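Local structure of transcriptional regulator of the TetR/AcrR family (Thermobifida fusca YX, 3DCF) at residues T34-V39 against Y70-K75; R121-N126 against Y191-R196; I185-W190 against E204-L209. The protein probably binds DNA as a dimeric transcriptional regulator of the TetR/AcrR family, acting on the control regions of its target genes. All blocks are in the same frame, centred on the assembly; numbering follows the deposited sequence.

Interaction 1 (T34-V39 against Y70-K75); sequences TQIIKV and YYFKSK
Ile36 and Ile37, on the first helix of the TetR-type DNA-binding domain, meet Tyr71 and Phe72 at the C-terminal side of helix 65-71. Residues 53-72 are predicted to form the helix-turn-helix motif, so the contact ties the C-terminal side of the probable recognition helix to helix 31-46. The touches between the two segments are apolar, and Ile36 carries the larger share.

Its two branches are divided between the two aromatic rings. With CG2 anti to the backbone N and CG1 beside it (chi1 -70°), Ile36 CG2 is presented to Phe72 CE2 at 3.5 Å. The extended CG1-CD1 arm goes the other way and brings Ile36 CD1 to 3.8 Å from Tyr71 CD2, the two side chains lying nearly perpendicular. By contrast, Ile36 and Phe72 run antiparallel alongside one another. Ile37 adds a looser touch, its CG1 4.2 Å from Phe72 CZ. Replacing Ile36 with an alanine would probably open a gap between the helix and both rings, leaving Phe72 freer to shift.

The extended backbone at Phe72 (phi/psi -139°/126°) helps turn its side chain toward helix 31-46, before Ser74 caps helix 75-98. The same small core is completed by Ile57 and Ile61 of helix 54-61, which pack on Ile36, and by Val78 and Ala81 of helix 75-98, which pack on Phe72.

Within its own segment Tyr71 also meets its neighbour's ring: Tyr70 CD2 lies over the centre of the Tyr71 ring, 3.4 Å above its plane, on the side away from Ile36 CD1.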
# COMPACT_ATOMS: atom_id res chain seq x y z
N THR A 34 29.39 11.81 -5.34
CA THR A 34 28.92 11.59 -3.94
C THR A 34 28.81 12.91 -3.18
O THR A 34 27.87 13.10 -2.39
CB THR A 34 29.86 10.64 -3.14
OG1 THR A 34 29.84 9.34 -3.73
CG2 THR A 34 29.43 10.53 -1.67
N GLN A 35 29.77 13.81 -3.41
CA GLN A 35 29.75 15.15 -2.83
C GLN A 35 28.53 15.92 -3.37
O GLN A 35 27.86 16.62 -2.60
CB GLN A 35 31.06 15.91 -3.13
CG GLN A 35 31.40 17.01 -2.12
N ILE A 36 28.25 15.77 -4.67
CA ILE A 36 27.08 16.38 -5.31
C ILE A 36 25.75 15.81 -4.79
O ILE A 36 24.80 16.57 -4.55
CB ILE A 36 27.14 16.29 -6.87
CG1 ILE A 36 28.25 17.21 -7.41
CG2 ILE A 36 25.83 16.75 -7.51
CD1 ILE A 36 28.67 16.87 -8.82
N ILE A 37 25.68 14.49 -4.60
CA ILE A 37 24.46 13.85 -4.05
C ILE A 37 24.20 14.32 -2.59
O ILE A 37 23.06 14.64 -2.24
CB ILE A 37 24.49 12.28 -4.13
CG1 ILE A 37 24.51 11.80 -5.59
CG2 ILE A 37 23.26 11.67 -3.42
CD1 ILE A 37 24.87 10.32 -5.74
N LYS A 38 25.25 14.36 -1.78
CA LYS A 38 25.17 14.78 -0.37
C LYS A 38 24.76 16.26 -0.25
O LYS A 38 23.86 16.60 0.53
CB LYS A 38 26.51 14.54 0.35
N VAL A 39 25.42 17.12 -1.03
CA VAL A 39 25.11 18.55 -1.06
C VAL A 39 23.66 18.80 -1.54
O VAL A 39 22.95 19.62 -0.96
CB VAL A 39 26.16 19.35 -1.89
CG1 VAL A 39 25.69 20.79 -2.17
CG2 VAL A 39 27.52 19.35 -1.17
N TYR A 70 28.04 17.55 -16.70
CA TYR A 70 28.84 16.32 -16.87
C TYR A 70 28.30 15.18 -16.00
O TYR A 70 28.13 14.06 -16.49
CB TYR A 70 30.32 16.57 -16.55
CG TYR A 70 31.23 15.36 -16.68
CD1 TYR A 70 31.71 14.93 -17.93
CD2 TYR A 70 31.65 14.64 -15.54
CE1 TYR A 70 32.57 13.80 -18.05
CE2 TYR A 70 32.50 13.52 -15.65
CZ TYR A 70 32.96 13.11 -16.90
OH TYR A 70 33.79 12.01 -17.02
N TYR A 71 28.01 15.49 -14.74
CA TYR A 71 27.46 14.53 -13.77
C TYR A 71 25.91 14.45 -13.82
O TYR A 71 25.35 13.35 -13.88
CB TYR A 71 27.96 14.85 -12.36
CG TYR A 71 29.48 14.87 -12.25
CD1 TYR A 71 30.22 13.68 -12.19
CD2 TYR A 71 30.18 16.08 -12.21
CE1 TYR A 71 31.64 13.69 -12.09
CE2 TYR A 71 31.60 16.11 -12.11
CZ TYR A 71 32.32 14.91 -12.05
OH TYR A 71 33.69 14.94 -11.96
N PHE A 72 25.23 15.61 -13.81
CA PHE A 72 23.75 15.67 -13.81
C PHE A 72 23.18 16.76 -14.71
O PHE A 72 23.55 17.93 -14.54
CB PHE A 72 23.22 15.88 -12.38
CG PHE A 72 23.67 14.82 -11.42
CD1 PHE A 72 23.07 13.57 -11.42
CD2 PHE A 72 24.74 15.07 -10.53
CE1 PHE A 72 23.50 12.57 -10.54
CE2 PHE A 72 25.17 14.07 -9.66
CZ PHE A 72 24.55 12.81 -9.66
N LYS A 73 22.27 16.39 -15.62
CA LYS A 73 21.63 17.33 -16.58
C LYS A 73 20.29 17.93 -16.17
O LYS A 73 19.76 18.81 -16.86
CB LYS A 73 21.56 16.70 -17.98
CG LYS A 73 22.96 16.55 -18.57
CD LYS A 73 23.00 15.84 -19.90
CE LYS A 73 24.40 15.92 -20.49
NZ LYS A 73 25.46 15.43 -19.56
N SER A 74 19.74 17.45 -15.05
CA SER A 74 18.54 18.01 -14.45
C SER A 74 18.50 17.70 -12.94
O SER A 74 19.23 16.83 -12.46
CB SER A 74 17.27 17.49 -15.16
OG SER A 74 17.17 16.07 -15.07
N LYS A 75 17.67 18.45 -12.22
CA LYS A 75 17.42 18.21 -10.78
C LYS A 75 16.69 16.86 -10.53
O LYS A 75 16.83 16.27 -9.45
CB LYS A 75 16.63 19.38 -10.15
CG LYS A 75 15.21 19.59 -10.71
CD LYS A 75 14.59 20.91 -10.25
CE LYS A 75 14.18 20.90 -8.80
NZ LYS A 75 13.54 22.19 -8.47

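Interaction 2 (R121-N126 against Y191-R196); sequences RNLDAN and YDPEGR
Leu123 and Tyr191 face each other with CA atoms 8.9 Å apart, the first at the start of helix 123-130 and the second leading into a type I beta turn from Asp192 to Gly195. Helix 104-121 ends just before Leu123: Asn122 leaves helical geometry (phi/psi -125°/55°), and the chain then begins a new helix. The turn is closed by Gly195 N donating to Asp192 O (3.0 Å), and Asp192 OD1 adds a weak bond from Glu194 N in the manner of an Asx turn.

A single methyl group makes the contact. Leu123 CD1 lies 3.7 Å from Tyr191 CD2, at the edge of the phenol ring and close to its plane, with the leucine side chain set roughly square to that of the tyrosine. The same methyl, Leu123 CD1, comes within 4.1 Å of Pro193 CG. Tyr191 holds its CG anti to the backbone N (chi1 178°), which swings the ring across to the leucine, and Pro193 N lies over one ring face, nearer the ring's border than its middle. Leu120 of helix 104-121 and Val202 of helix 199-212 also pack on this ring. Further along the loop, Arg196 forms a salt bridge with Asp172 of the second subunit.

Carbon meets carbon here through one methyl: a nonpolar contact, with no directional bond to fix its geometry, that shields a little apolar surface at the protein's exterior.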
# COMPACT_ATOMS: atom_id res chain seq x y z
N ARG A 121 11.95 6.19 8.41
CA ARG A 121 13.06 7.15 8.24
C ARG A 121 13.11 7.79 6.83
O ARG A 121 13.65 8.88 6.67
CB ARG A 121 14.41 6.47 8.52
CG ARG A 121 14.68 6.20 9.97
CD ARG A 121 15.97 5.42 10.14
NE ARG A 121 16.39 5.41 11.54
CZ ARG A 121 15.86 4.67 12.53
NH1 ARG A 121 14.83 3.84 12.32
NH2 ARG A 121 16.36 4.77 13.76
N ASN A 122 12.57 7.10 5.82
CA ASN A 122 12.60 7.59 4.43
C ASN A 122 11.18 7.64 3.88
O ASN A 122 10.89 7.06 2.83
CB ASN A 122 13.51 6.71 3.55
CG ASN A 122 14.92 6.57 4.11
OD1 ASN A 122 15.85 7.25 3.66
ND2 ASN A 122 15.09 5.69 5.11
N LEU A 123 10.30 8.35 4.60
CA LEU A 123 8.87 8.44 4.24
C LEU A 123 8.62 9.09 2.86
O LEU A 123 7.84 8.53 2.06
CB LEU A 123 8.05 9.12 5.35
CG LEU A 123 7.84 8.31 6.64
CD1 LEU A 123 7.44 9.21 7.83
CD2 LEU A 123 6.83 7.18 6.43
N ASP A 124 9.27 10.23 2.57
CA ASP A 124 9.12 10.92 1.27
C ASP A 124 9.66 10.08 0.10
O ASP A 124 9.09 10.11 -1.00
CB ASP A 124 9.77 12.31 1.24
CG ASP A 124 9.07 13.33 2.14
OD1 ASP A 124 7.97 13.05 2.71
OD2 ASP A 124 9.62 14.45 2.26
N ALA A 125 10.75 9.35 0.35
CA ALA A 125 11.35 8.44 -0.65
C ALA A 125 10.38 7.30 -1.02
O ALA A 125 10.29 6.94 -2.19
CB ALA A 125 12.68 7.86 -0.15
N ASN A 126 9.67 6.76 -0.02
CA ASN A 126 8.66 5.69 -0.23
C ASN A 126 7.43 6.16 -1.01
O ASN A 126 6.98 5.45 -1.92
CB ASN A 126 8.25 5.02 1.10
CG ASN A 126 9.28 4.03 1.59
OD1 ASN A 126 9.99 4.29 2.55
ND2 ASN A 126 9.40 2.91 0.89
N TYR A 191 1.29 6.67 8.87
CA TYR A 191 2.17 7.16 9.96
C TYR A 191 2.37 8.70 9.95
O TYR A 191 2.78 9.28 8.93
CB TYR A 191 3.54 6.46 9.96
CG TYR A 191 4.50 6.99 11.03
CD1 TYR A 191 4.25 6.79 12.40
CD2 TYR A 191 5.67 7.68 10.67
CE1 TYR A 191 5.14 7.28 13.40
CE2 TYR A 191 6.57 8.18 11.66
CZ TYR A 191 6.30 7.97 13.02
OH TYR A 191 7.19 8.46 13.96
N ASP A 192 2.10 9.33 11.10
CA ASP A 192 2.21 10.77 11.33
C ASP A 192 3.41 10.97 12.28
O ASP A 192 3.31 10.57 13.45
CB ASP A 192 0.89 11.31 11.95
CG ASP A 192 0.85 12.84 12.09
OD1 ASP A 192 1.91 13.49 12.24
OD2 ASP A 192 -0.27 13.40 12.09
N PRO A 193 4.54 11.57 11.79
CA PRO A 193 5.72 11.78 12.68
C PRO A 193 5.43 12.69 13.89
O PRO A 193 6.02 12.48 14.95
CB PRO A 193 6.76 12.44 11.75
CG PRO A 193 6.30 12.17 10.38
CD PRO A 193 4.81 12.08 10.44
N GLU A 194 4.52 13.65 13.71
CA GLU A 194 4.09 14.56 14.78
C GLU A 194 2.99 13.98 15.69
O GLU A 194 2.46 14.70 16.53
CB GLU A 194 3.67 15.93 14.18
CG GLU A 194 4.82 16.66 13.43
CD GLU A 194 4.42 17.99 12.76
OE1 GLU A 194 3.22 18.26 12.54
OE2 GLU A 194 5.35 18.77 12.44
N GLY A 195 2.64 12.69 15.53
CA GLY A 195 1.65 12.03 16.38
C GLY A 195 2.20 11.52 17.72
O GLY A 195 3.42 11.52 17.96
N ARG A 196 1.27 11.09 18.58
CA ARG A 196 1.55 10.51 19.92
C ARG A 196 2.59 9.37 19.98
O ARG A 196 3.52 9.45 20.79
CB ARG A 196 0.25 10.06 20.61
CG ARG A 196 -0.61 9.07 19.80
CD ARG A 196 -2.06 8.99 20.30
NE ARG A 196 -2.97 8.69 19.18
CZ ARG A 196 -3.24 7.49 18.64
NH1 ARG A 196 -2.68 6.36 19.10
NH2 ARG A 196 -4.10 7.41 17.62

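Interaction 3 (I185-W190 against E204-L209); sequences IWTYRW and EQITRL
This is a small, buried apolar contact inside the C-terminal domain, joining the short, weakly bonded helix 187-190 to helix 199-212 through one isoleucine. Ile206 CD1 lies 3.4 Å from Thr187 CG2 and 4.1 Å from Trp190 CZ2, so a single methyl at the end of an extended arm serves both partners. It approaches the indole at its edge, near the ring plane, the isoleucine and tryptophan side chains pointing past one another from opposing helices; the threonine meets the isoleucine at a slant.

The threonine splits its polar and apolar halves between two partners. With chi1 at 57°, OG1 stands between the backbone N and carbonyl carbon, where it hydrogen-bonds to Ala184 O one turn earlier, and CG2 is turned to Ile206. The buried hydroxyl is thereby satisfied without taking part in the contact. Ile119 and Leu120 of helix 104-121 also pack on Thr187, while Arg208 and Glu204 pair in a salt bridge within helix 199-212.

Both segments also face the second subunit: Gln205 OE1 accepts a bond from Asp172 N of that chain, and Trp190 packs on its Ala178. The contact thus packs two C-terminal-domain helices of one chain whose outer faces meet the other copy, consistent with the helical dimer interface of TetR-family regulators.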
# COMPACT_ATOMS: atom_id res chain seq x y z
N ILE A 185 5.25 -1.63 4.61
CA ILE A 185 5.24 -0.52 3.63
C ILE A 185 4.05 0.45 3.81
O ILE A 185 4.25 1.66 3.79
CB ILE A 185 5.27 -1.07 2.16
CG1 ILE A 185 6.59 -1.80 1.86
CG2 ILE A 185 5.09 0.07 1.13
CD1 ILE A 185 6.56 -2.73 0.65
N TRP A 186 2.85 -0.07 4.05
CA TRP A 186 1.60 0.74 4.19
C TRP A 186 1.67 1.88 5.22
O TRP A 186 0.90 2.84 5.15
CB TRP A 186 0.41 -0.17 4.50
CG TRP A 186 -0.94 0.45 4.27
CD1 TRP A 186 -1.87 0.78 5.21
CD2 TRP A 186 -1.50 0.79 2.99
NE1 TRP A 186 -2.99 1.30 4.59
CE2 TRP A 186 -2.80 1.32 3.24
CE3 TRP A 186 -1.04 0.69 1.66
CZ2 TRP A 186 -3.64 1.76 2.20
CZ3 TRP A 186 -1.89 1.14 0.62
CH2 TRP A 186 -3.18 1.66 0.90
N THR A 187 2.60 1.76 6.18
CA THR A 187 2.90 2.83 7.15
C THR A 187 3.14 4.20 6.49
O THR A 187 2.81 5.22 7.11
CB THR A 187 4.13 2.49 8.01
OG1 THR A 187 5.25 2.24 7.15
CG2 THR A 187 3.90 1.25 8.88
N TYR A 188 3.68 4.24 5.25
CA TYR A 188 3.92 5.53 4.56
C TYR A 188 2.63 6.32 4.30
O TYR A 188 2.68 7.54 4.24
CB TYR A 188 4.79 5.41 3.27
CG TYR A 188 4.10 5.10 1.94
CD1 TYR A 188 3.51 6.12 1.17
CD2 TYR A 188 4.10 3.80 1.41
CE1 TYR A 188 2.88 5.83 -0.09
CE2 TYR A 188 3.49 3.50 0.17
CZ TYR A 188 2.90 4.52 -0.57
OH TYR A 188 2.32 4.18 -1.77
N ARG A 189 1.50 5.63 4.13
CA ARG A 189 0.19 6.29 3.94
C ARG A 189 -0.50 6.75 5.23
O ARG A 189 -1.25 7.72 5.17
CB ARG A 189 -0.77 5.43 3.10
CG ARG A 189 -0.42 5.39 1.59
CD ARG A 189 -1.61 4.96 0.73
NE ARG A 189 -2.71 5.95 0.60
CZ ARG A 189 -3.86 6.01 1.32
NH1 ARG A 189 -4.14 5.15 2.30
NH2 ARG A 189 -4.75 6.97 1.04
N TRP A 190 -0.23 6.09 6.38
CA TRP A 190 -0.88 6.44 7.67
C TRP A 190 -0.00 7.03 8.80
O TRP A 190 -0.53 7.79 9.62
CB TRP A 190 -1.72 5.27 8.21
CG TRP A 190 -0.97 4.07 8.70
CD1 TRP A 190 -0.71 2.94 8.00
CD2 TRP A 190 -0.40 3.88 10.00
NE1 TRP A 190 -0.02 2.05 8.78
CE2 TRP A 190 0.19 2.60 10.01
CE3 TRP A 190 -0.34 4.66 11.17
CZ2 TRP A 190 0.85 2.07 11.14
CZ3 TRP A 190 0.32 4.14 12.30
CH2 TRP A 190 0.90 2.86 12.27
N GLU A 204 8.01 -1.76 16.79
CA GLU A 204 7.89 -2.85 17.78
C GLU A 204 6.51 -3.52 17.73
O GLU A 204 6.43 -4.75 17.71
CB GLU A 204 8.17 -2.30 19.20
CG GLU A 204 8.42 -3.35 20.29
CD GLU A 204 7.19 -4.09 20.78
OE1 GLU A 204 6.14 -3.43 21.01
OE2 GLU A 204 7.28 -5.33 20.96
N GLN A 205 5.45 -2.70 17.74
CA GLN A 205 4.06 -3.21 17.71
C GLN A 205 3.67 -3.92 16.40
O GLN A 205 3.05 -4.99 16.44
CB GLN A 205 3.07 -2.09 18.06
CG GLN A 205 3.15 -1.66 19.51
CD GLN A 205 2.15 -0.57 19.90
OE1 GLN A 205 1.13 -0.34 19.24
NE2 GLN A 205 2.43 0.10 21.01
N ILE A 206 4.06 -3.33 15.25
CA ILE A 206 3.83 -3.93 13.92
C ILE A 206 4.53 -5.30 13.84
O ILE A 206 3.89 -6.27 13.47
CB ILE A 206 4.31 -3.01 12.76
CG1 ILE A 206 3.35 -1.83 12.58
CG2 ILE A 206 4.39 -3.77 11.42
CD1 ILE A 206 3.84 -0.77 11.60
N THR A 207 5.81 -5.35 14.20
CA THR A 207 6.58 -6.62 14.17
C THR A 207 6.07 -7.66 15.21
O THR A 207 6.15 -8.88 14.96
CB THR A 207 8.12 -6.39 14.28
OG1 THR A 207 8.43 -5.76 15.53
CG2 THR A 207 8.63 -5.53 13.11
N ARG A 208 5.55 -7.19 16.34
CA ARG A 208 4.94 -8.08 17.34
C ARG A 208 3.56 -8.60 16.87
O ARG A 208 3.19 -9.74 17.17
CB ARG A 208 4.82 -7.38 18.70
CG ARG A 208 4.32 -8.28 19.86
CD ARG A 208 4.81 -7.76 21.24
NE ARG A 208 4.38 -6.39 21.53
CZ ARG A 208 3.22 -6.02 22.09
NH1 ARG A 208 2.28 -6.92 22.46
NH2 ARG A 208 2.97 -4.72 22.28
N LEU A 209 2.82 -7.76 16.14
CA LEU A 209 1.51 -8.13 15.58
C LEU A 209 1.67 -9.22 14.52
O LEU A 209 1.01 -10.26 14.60
CB LEU A 209 0.79 -6.91 15.00
CG LEU A 209 -0.64 -7.07 14.50
CD1 LEU A 209 -1.59 -7.48 15.62
CD2 LEU A 209 -1.10 -5.79 13.89

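The three contacts follow the division of the chain into two parts. Interaction 1 belongs to the predicted DNA-binding region, whereas interactions 2 and 3 both lie in the C-terminal domain; the centre of interaction 1 is about 26 Å from that of interaction 2 and about 33 Å from that of interaction 3. The latter two are neighbours, with centres about 11 Å apart and segments that alternate along the chain. They touch directly, Leu123 CD2 reaching 3.8 Å from Tyr188 CA, so helix 123-130 packs on both the loop and the short helix before it. Both also border the second subunit, each with a residue reaching Asp172 of that chain.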